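Local coordinates for protein citrate lyase (Yersinia pestis, PDB 3QLL) that is probably a magnesium-dependent lyase resembling the citrate lyase beta subunit, although its exact reaction is not established, at residues A[237-242]-A[265-270]; A[227-232]-A[258-263]; A[171-176]-A[214-219]. All coordinates share one frame; numbering follows the deposited sequence.

Overall arrangement
The chain folds as an eight-stranded parallel barrel, and all three contacts join elements that follow neighbouring strands. Nearest the N terminus is contact 3, which joins helix 173-177 to helix 203-220 and closes a loop containing strand 183-188. It is complete before the other two begin. Their segments then alternate: 227-232 opens contact 2, 237-242 opens contact 1, 258-263 closes contact 2 and 265-270 closes contact 1, so the two loops cross. Both rely on helix 261-267 and meet directly where F229 packs on helix 235-248. Their centres lie about 10 Å apart, whereas contact 3 is centred 23 and 25 Å from contacts 1 and 2.

Contact 1: residues A[237-242]-A[265-270]; sequences GLQSET and NTLFTP
Between residues 237-242 of helix 235-248 and residues 265-270, at the end of helix 261-267, the nearest CA atoms are those of T242 and L267, 7.2 Å apart; at F268 the chain leaves helical conformation. The contact is apolar. L267 directs its side chain at the other helix, and with chi2 at 179° CD1 stretches far from its own backbone. That methyl lies 3.7 Å from the carbonyl O of Q239 and 4.0 Å from CB of T242. The side chains of Q239 and L267 cross at about a right angle, with CB and CG of the glutamine beside CD1, so a glutamine at this exposed edge contributes carbon to the contact. Threonine suits the buried position of T242 because it presents a methyl: CG2, anti to the backbone N, reaches CE2 of F268 at 3.7 Å, obliquely to the ring, and CB of L267 at 4.0 Å. The ring of F268, just beyond the helix, comes nearer to T242 than its CB does, and both residues touch K253 of strand 252-255. This is the packing of adjacent outer helices over a strand that is characteristic of a TIM barrel.

Contact 2: residues A[227-232]-A[258-263]; sequences APFFDV and PAQIST
The irregular segment 227-232 runs past residues 258-263, and the nearest backbone points are V232 and Q260, with CA atoms 7.1 Å apart. The contact is carried mainly by the side chain of Q260. Its chain is extended beyond CG (chi2 176°) and brings the terminal amide to the backbone of F229. There NE2 donates to the carbonyl O of F229 at 2.7 Å, with a fairly straight N-H...O angle of 161°. The acceptor lies almost in the amide plane of Q260, while NE2 itself is tilted from the carbonyl plane of F229. The other end of the amide is also engaged: OE1 takes a hydrogen bond from a water at 2.8 Å, and that water accepts from the backbone N of F229 at 3.0 Å. Glutamine suits the place because one side chain offers both a donor and an acceptor, reading both polar groups of a single residue. OE1 is further held by the backbone N of I256, which helps fix the orientation of this buried amide. The ring of F229 goes another way: with CG anti to the backbone N (chi1 -174°) it swings from Q260 onto L238 and E241 of helix 235-248, where a large apolar group can be buried. More loosely, CG1 of V232 lies 4.5 Å from CB of A259. The arrangement joins two neighbouring strand-to-helix connections, those after strands 224-226 and 252-255, at the C-terminal end of a TIM barrel.

Contact 3: residues A[171-176]-A[214-219]; sequences NAVESI and VSACAM
Two donors grip the carbonyl O of A172, the N-cap residue directly before V173, whose side chain meets A216 across the contact. In the first turn of helix 173-177, I176 N donates to A172 O at 3.0 Å. S175 OG donates to A172 O at 3.2 Å, which ties the exposed serine hydroxyl back to its own helix. The helices come close at E174 and A216, with CA atoms only 5.2 Å apart, and the small alanine side chain suits such a narrow approach. CB of A216 points at the other helix and lies 3.8 Å from the carbonyl O of V173. Both valine methyls flank it, CG1 at 3.9 Å and CG2 at 4.0 Å. This follows from chi1 of 75°, which sets CG1 between the backbone N and carbonyl carbon. In the TIM barrel these helices follow adjacent strands, 159-164 and 183-188, and V173 also packs inward on I164. Its side chain is about 11 Å from that of E165, a predicted magnesium ligand. E174 contributes CA to the contact, 4.2 Å from A216 CB, while its chain bends at chi2 (74°) and its carboxylate forms a salt bridge through OE2 with R212 NE. N171 OD1 accepts from NH1 of the same residue, so one arginine of helix 203-220 holds two side chains of segment 171-176. Selenomethionine M219 packs against N171 of a neighbouring subunit.

Contact 1: residues A[237-242]-A[265-270]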
loop_
_atom_site.group_PDB
_atom_site.type_symbol
_atom_site.label_atom_id
_atom_site.label_comp_id
_atom_site.label_asym_id
_atom_site.label_seq_id
_atom_site.Cartn_x
_atom_site.Cartn_y
_atom_site.Cartn_z
ATOM N N GLY A 237 -8.642 -23.244 -6.502
ATOM C CA GLY A 237 -8.371 -21.815 -6.580
ATOM C C GLY A 237 -9.410 -20.962 -5.877
ATOM O O GLY A 237 -9.076 -20.002 -5.188
ATOM N N LEU A 238 -10.658 -21.391 -5.935
ATOM C CA LEU A 238 -11.739 -20.693 -5.282
ATOM C C LEU A 238 -11.591 -20.733 -3.770
ATOM O O LEU A 238 -11.782 -19.716 -3.091
ATOM C CB LEU A 238 -13.079 -21.319 -5.670
ATOM C CG LEU A 238 -14.320 -20.828 -4.922
ATOM C CD1 LEU A 238 -14.524 -19.314 -5.164
ATOM C CD2 LEU A 238 -15.551 -21.634 -5.246
ATOM N N GLN A 239 -11.275 -21.918 -3.248
ATOM C CA GLN A 239 -11.055 -22.135 -1.816
ATOM C C GLN A 239 -9.900 -21.310 -1.246
ATOM O O GLN A 239 -10.010 -20.708 -0.179
ATOM C CB GLN A 239 -10.809 -23.630 -1.525
ATOM C CG GLN A 239 -12.045 -24.511 -1.658
ATOM C CD GLN A 239 -11.775 -26.008 -1.547
ATOM O OE1 GLN A 239 -10.610 -26.464 -1.601
ATOM N NE2 GLN A 239 -12.848 -26.798 -1.497
ATOM N N SER A 240 -8.788 -21.350 -1.959
ATOM C CA SER A 240 -7.590 -20.630 -1.614
ATOM C C SER A 240 -7.842 -19.103 -1.573
ATOM O O SER A 240 -7.450 -18.436 -0.599
ATOM C CB SER A 240 -6.471 -20.968 -2.585
ATOM O OG SER A 240 -5.302 -20.237 -2.279
ATOM N N GLU A 241 -8.466 -18.562 -2.635
ATOM C CA GLU A 241 -8.748 -17.121 -2.734
ATOM C C GLU A 241 -9.699 -16.682 -1.618
ATOM O O GLU A 241 -9.499 -15.596 -0.982
ATOM C CB GLU A 241 -9.304 -16.731 -4.125
ATOM C CG GLU A 241 -9.492 -15.226 -4.301
ATOM C CD GLU A 241 -9.803 -14.783 -5.749
ATOM O OE1 GLU A 241 -10.971 -14.451 -6.055
ATOM O OE2 GLU A 241 -8.847 -14.753 -6.578
ATOM N N THR A 242 -10.706 -17.517 -1.364
ATOM C CA THR A 242 -11.691 -17.212 -0.332
ATOM C C THR A 242 -11.060 -17.115 1.076
ATOM O O THR A 242 -11.298 -16.162 1.817
ATOM C CB THR A 242 -12.838 -18.278 -0.332
ATOM O OG1 THR A 242 -13.350 -18.409 -1.662
ATOM C CG2 THR A 242 -13.968 -17.895 0.582
ATOM N N ASN A 265 -19.966 -20.077 1.242
ATOM C CA ASN A 265 -20.732 -20.124 2.480
ATOM C C ASN A 265 -20.034 -20.823 3.624
ATOM O O ASN A 265 -19.896 -20.278 4.723
ATOM C CB ASN A 265 -22.094 -20.774 2.240
ATOM C CG ASN A 265 -23.046 -19.828 1.549
ATOM O OD1 ASN A 265 -22.784 -18.629 1.490
ATOM N ND2 ASN A 265 -24.163 -20.340 1.061
ATOM N N THR A 266 -19.548 -22.014 3.335
ATOM C CA THR A 266 -18.879 -22.830 4.326
ATOM C C THR A 266 -17.649 -22.163 4.912
ATOM O O THR A 266 -17.484 -22.143 6.131
ATOM C CB THR A 266 -18.472 -24.191 3.741
ATOM O OG1 THR A 266 -19.628 -24.835 3.202
ATOM C CG2 THR A 266 -17.836 -25.048 4.815
ATOM N N LEU A 267 -16.802 -21.617 4.037
ATOM C CA LEU A 267 -15.515 -21.037 4.436
ATOM C C LEU A 267 -15.662 -19.725 5.249
ATOM O O LEU A 267 -14.781 -19.369 6.035
ATOM C CB LEU A 267 -14.606 -20.816 3.202
ATOM C CG LEU A 267 -14.067 -22.115 2.554
ATOM C CD1 LEU A 267 -13.189 -21.847 1.333
ATOM C CD2 LEU A 267 -13.296 -22.947 3.553
ATOM N N PHE A 268 -16.789 -19.041 5.069
ATOM C CA PHE A 268 -17.115 -17.821 5.809
ATOM C C PHE A 268 -18.048 -18.140 7.003
ATOM O O PHE A 268 -18.669 -17.238 7.581
ATOM C CB PHE A 268 -17.759 -16.781 4.899
ATOM C CG PHE A 268 -16.781 -15.931 4.130
ATOM C CD1 PHE A 268 -15.914 -15.054 4.786
ATOM C CD2 PHE A 268 -16.789 -15.939 2.761
ATOM C CE1 PHE A 268 -15.047 -14.212 4.054
ATOM C CE2 PHE A 268 -15.936 -15.116 2.024
ATOM C CZ PHE A 268 -15.069 -14.249 2.665
ATOM N N THR A 269 -18.146 -19.415 7.366
ATOM C CA THR A 269 -18.967 -19.813 8.487
ATOM C C THR A 269 -18.044 -20.116 9.656
ATOM O O THR A 269 -17.094 -20.888 9.525
ATOM C CB THR A 269 -19.846 -21.039 8.154
ATOM O OG1 THR A 269 -20.767 -20.680 7.118
ATOM C CG2 THR A 269 -20.663 -21.451 9.341
ATOM N N PRO A 270 -18.303 -19.460 10.799
ATOM C CA PRO A 270 -17.484 -19.558 12.019
ATOM C C PRO A 270 -17.388 -20.981 12.596
ATOM O O PRO A 270 -18.360 -21.750 12.514
ATOM C CB PRO A 270 -18.244 -18.665 12.992
ATOM C CG PRO A 270 -18.999 -17.694 12.153
ATOM C CD PRO A 270 -19.380 -18.457 10.911
#

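Contact 2: residues A[227-232]-A[258-263]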
loop_
_atom_site.group_PDB
_atom_site.type_symbol
_atom_site.label_atom_id
_atom_site.label_comp_id
_atom_site.label_asym_id
_atom_site.label_seq_id
_atom_site.Cartn_x
_atom_site.Cartn_y
_atom_site.Cartn_z
ATOM N N ALA A 227 -14.065 -9.938 -4.740
ATOM C CA ALA A 227 -14.326 -10.214 -6.131
ATOM C C ALA A 227 -14.727 -11.661 -6.345
ATOM O O ALA A 227 -14.366 -12.534 -5.554
ATOM C CB ALA A 227 -13.099 -9.864 -6.971
ATOM N N PRO A 228 -15.498 -11.908 -7.417
ATOM C CA PRO A 228 -15.785 -13.288 -7.822
ATOM C C PRO A 228 -14.527 -13.969 -8.361
ATOM O O PRO A 228 -13.707 -13.312 -9.014
ATOM C CB PRO A 228 -16.822 -13.131 -8.944
ATOM C CG PRO A 228 -16.664 -11.726 -9.442
ATOM C CD PRO A 228 -16.154 -10.903 -8.279
ATOM N N PHE A 229 -14.422 -15.280 -8.156
ATOM C CA PHE A 229 -13.327 -16.036 -8.730
ATOM C C PHE A 229 -13.814 -16.516 -10.070
ATOM O O PHE A 229 -14.887 -17.108 -10.160
ATOM C CB PHE A 229 -12.952 -17.212 -7.821
ATOM C CG PHE A 229 -11.728 -17.975 -8.264
ATOM C CD1 PHE A 229 -10.455 -17.454 -8.110
ATOM C CD2 PHE A 229 -11.858 -19.269 -8.773
ATOM C CE1 PHE A 229 -9.321 -18.182 -8.523
ATOM C CE2 PHE A 229 -10.744 -20.006 -9.182
ATOM C CZ PHE A 229 -9.475 -19.459 -9.053
ATOM N N PHE A 230 -13.004 -16.296 -11.097
ATOM C CA PHE A 230 -13.385 -16.550 -12.493
ATOM C C PHE A 230 -13.559 -18.044 -12.841
ATOM O O PHE A 230 -14.566 -18.413 -13.443
ATOM C CB PHE A 230 -12.366 -15.895 -13.458
ATOM C CG PHE A 230 -10.997 -16.559 -13.471
ATOM C CD1 PHE A 230 -10.236 -16.637 -12.309
ATOM C CD2 PHE A 230 -10.478 -17.116 -14.638
ATOM C CE1 PHE A 230 -8.987 -17.256 -12.307
ATOM C CE2 PHE A 230 -9.222 -17.733 -14.641
ATOM C CZ PHE A 230 -8.479 -17.800 -13.472
ATOM N N ASP A 231 -12.552 -18.875 -12.563
ATOM C CA ASP A 231 -12.586 -20.281 -12.973
ATOM C C ASP A 231 -13.577 -21.111 -12.127
ATOM O O ASP A 231 -13.296 -21.492 -10.984
ATOM C CB ASP A 231 -11.175 -20.870 -12.893
ATOM C CG ASP A 231 -10.959 -22.012 -13.853
ATOM O OD1 ASP A 231 -11.942 -22.675 -14.237
ATOM O OD2 ASP A 231 -9.799 -22.212 -14.265
ATOM N N VAL A 232 -14.689 -21.479 -12.743
ATOM C CA VAL A 232 -15.693 -22.327 -12.107
ATOM C C VAL A 232 -15.196 -23.750 -11.880
ATOM O O VAL A 232 -15.644 -24.423 -10.948
ATOM C CB VAL A 232 -16.970 -22.396 -12.961
ATOM C CG1 VAL A 232 -18.168 -22.733 -12.090
ATOM C CG2 VAL A 232 -17.180 -21.083 -13.730
ATOM N N PRO A 258 -23.581 -20.545 -9.345
ATOM C CA PRO A 258 -24.144 -21.156 -8.129
ATOM C C PRO A 258 -23.305 -22.313 -7.542
ATOM O O PRO A 258 -23.441 -22.621 -6.358
ATOM C CB PRO A 258 -25.505 -21.689 -8.605
ATOM C CG PRO A 258 -25.865 -20.854 -9.796
ATOM C CD PRO A 258 -24.543 -20.546 -10.465
ATOM N N ALA A 259 -22.463 -22.946 -8.351
ATOM C CA ALA A 259 -21.569 -24.004 -7.855
ATOM C C ALA A 259 -20.547 -23.486 -6.826
ATOM O O ALA A 259 -19.998 -24.253 -6.017
ATOM C CB ALA A 259 -20.844 -24.662 -9.014
ATOM N N GLN A 260 -20.264 -22.190 -6.889
ATOM C CA GLN A 260 -19.281 -21.609 -5.999
ATOM C C GLN A 260 -19.885 -21.318 -4.633
ATOM O O GLN A 260 -19.149 -21.247 -3.642
ATOM C CB GLN A 260 -18.700 -20.320 -6.606
ATOM C CG GLN A 260 -17.913 -20.492 -7.882
ATOM C CD GLN A 260 -17.463 -19.158 -8.470
ATOM O OE1 GLN A 260 -18.131 -18.123 -8.301
ATOM N NE2 GLN A 260 -16.330 -19.172 -9.161
ATOM N N ILE A 261 -21.217 -21.261 -4.578
ATOM C CA ILE A 261 -21.914 -20.735 -3.405
ATOM C C ILE A 261 -21.665 -21.521 -2.125
ATOM O O ILE A 261 -21.417 -20.928 -1.077
ATOM C CB ILE A 261 -23.444 -20.618 -3.646
ATOM C CG1 ILE A 261 -23.724 -19.603 -4.753
ATOM C CG2 ILE A 261 -24.170 -20.146 -2.389
ATOM C CD1 ILE A 261 -23.167 -18.260 -4.467
ATOM N N SER A 262 -21.751 -22.845 -2.198
ATOM C CA SER A 262 -21.607 -23.663 -1.000
ATOM C C SER A 262 -20.177 -23.540 -0.449
ATOM O O SER A 262 -19.977 -23.436 0.762
ATOM C CB SER A 262 -21.968 -25.139 -1.286
ATOM O OG SER A 262 -20.917 -25.876 -1.885
ATOM N N THR A 263 -19.192 -23.547 -1.337
ATOM C CA THR A 263 -17.800 -23.351 -0.923
ATOM C C THR A 263 -17.593 -22.025 -0.176
ATOM O O THR A 263 -16.988 -22.002 0.904
ATOM C CB THR A 263 -16.859 -23.380 -2.150
ATOM O OG1 THR A 263 -16.959 -24.668 -2.803
ATOM C CG2 THR A 263 -15.443 -23.174 -1.730
HETATM O O HOH W 1 -16.670 -16.462 -6.615
#

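Contact 3: residues A[171-176]-A[214-219]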
loop_
_atom_site.group_PDB
_atom_site.type_symbol
_atom_site.label_atom_id
_atom_site.label_comp_id
_atom_site.label_asym_id
_atom_site.label_seq_id
_atom_site.Cartn_x
_atom_site.Cartn_y
_atom_site.Cartn_z
ATOM N N ASN A 171 -7.929 5.066 -5.421
ATOM C CA ASN A 171 -7.284 6.261 -4.844
ATOM C C ASN A 171 -8.263 7.114 -4.018
ATOM O O ASN A 171 -7.849 7.913 -3.198
ATOM C CB ASN A 171 -6.567 7.108 -5.918
ATOM C CG ASN A 171 -5.277 6.456 -6.374
ATOM O OD1 ASN A 171 -4.712 5.633 -5.663
ATOM N ND2 ASN A 171 -4.818 6.795 -7.548
ATOM N N ALA A 172 -9.556 6.967 -4.279
ATOM C CA ALA A 172 -10.535 7.715 -3.522
ATOM C C ALA A 172 -11.285 6.806 -2.545
ATOM O O ALA A 172 -12.344 7.192 -2.062
ATOM C CB ALA A 172 -11.523 8.411 -4.468
ATOM N N VAL A 173 -10.758 5.607 -2.266
ATOM C CA VAL A 173 -11.556 4.613 -1.534
ATOM C C VAL A 173 -11.924 5.068 -0.112
ATOM O O VAL A 173 -13.004 4.771 0.374
ATOM C CB VAL A 173 -10.921 3.172 -1.534
ATOM C CG1 VAL A 173 -9.718 3.060 -0.574
ATOM C CG2 VAL A 173 -11.977 2.131 -1.187
ATOM N N GLU A 174 -11.033 5.818 0.526
ATOM C CA GLU A 174 -11.312 6.339 1.849
ATOM C C GLU A 174 -12.518 7.276 1.812
ATOM O O GLU A 174 -13.411 7.175 2.640
ATOM C CB GLU A 174 -10.069 7.033 2.455
ATOM C CG GLU A 174 -8.899 6.026 2.668
ATOM C CD GLU A 174 -8.201 5.610 1.357
ATOM O OE1 GLU A 174 -8.323 6.353 0.361
ATOM O OE2 GLU A 174 -7.536 4.540 1.320
ATOM N N SER A 175 -12.572 8.168 0.841
ATOM C CA SER A 175 -13.694 9.090 0.797
ATOM C C SER A 175 -15.004 8.423 0.341
ATOM O O SER A 175 -16.064 8.876 0.773
ATOM C CB SER A 175 -13.354 10.323 -0.064
ATOM O OG SER A 175 -13.388 10.119 -1.453
ATOM N N ILE A 176 -14.939 7.425 -0.552
ATOM C CA ILE A 176 -16.111 6.626 -0.976
ATOM C C ILE A 176 -16.756 5.838 0.178
ATOM O O ILE A 176 -17.980 5.755 0.279
ATOM C CB ILE A 176 -15.723 5.658 -2.132
ATOM C CG1 ILE A 176 -15.442 6.485 -3.383
ATOM C CG2 ILE A 176 -16.802 4.577 -2.359
ATOM C CD1 ILE A 176 -14.709 5.734 -4.496
ATOM N N VAL A 214 -10.209 -3.100 2.213
ATOM C CA VAL A 214 -10.661 -3.646 3.500
ATOM C C VAL A 214 -10.484 -2.596 4.616
ATOM O O VAL A 214 -11.402 -2.346 5.394
ATOM C CB VAL A 214 -9.896 -4.953 3.853
ATOM C CG1 VAL A 214 -10.190 -5.402 5.274
ATOM C CG2 VAL A 214 -10.278 -6.032 2.893
ATOM N N SER A 215 -9.328 -1.945 4.652
ATOM C CA SER A 215 -9.072 -0.894 5.634
ATOM C C SER A 215 -10.134 0.241 5.635
ATOM O O SER A 215 -10.593 0.664 6.668
ATOM C CB SER A 215 -7.673 -0.309 5.419
ATOM O OG SER A 215 -7.499 0.831 6.226
ATOM N N ALA A 216 -10.517 0.696 4.457
ATOM C CA ALA A 216 -11.490 1.759 4.275
ATOM C C ALA A 216 -12.873 1.320 4.757
ATOM O O ALA A 216 -13.572 2.064 5.471
ATOM C CB ALA A 216 -11.529 2.204 2.794
ATOM N N CYS A 217 -13.226 0.080 4.435
ATOM C CA CYS A 217 -14.461 -0.544 4.931
ATOM C C CYS A 217 -14.530 -0.622 6.449
ATOM O O CYS A 217 -15.524 -0.154 7.056
ATOM C CB CYS A 217 -14.631 -1.955 4.316
ATOM S SG CYS A 217 -15.032 -1.779 2.498
ATOM N N ALA A 218 -13.473 -1.181 7.054
ATOM C CA ALA A 218 -13.377 -1.388 8.509
ATOM C C ALA A 218 -13.490 -0.096 9.297
ATOM O O ALA A 218 -14.064 -0.047 10.379
ATOM C CB ALA A 218 -12.061 -2.103 8.853
HETATM N N MSE A 219 -12.928 0.950 8.718
HETATM C CA MSE A 219 -12.944 2.299 9.242
HETATM C C MSE A 219 -14.364 2.915 9.262
HETATM O O MSE A 219 -14.686 3.769 10.072
HETATM C CB MSE A 219 -12.080 3.112 8.295
HETATM C CG MSE A 219 -12.229 4.577 8.437
HETATM SE SE MSE A 219 -11.011 5.014 9.874
HETATM C CE MSE A 219 -9.714 5.978 8.827
#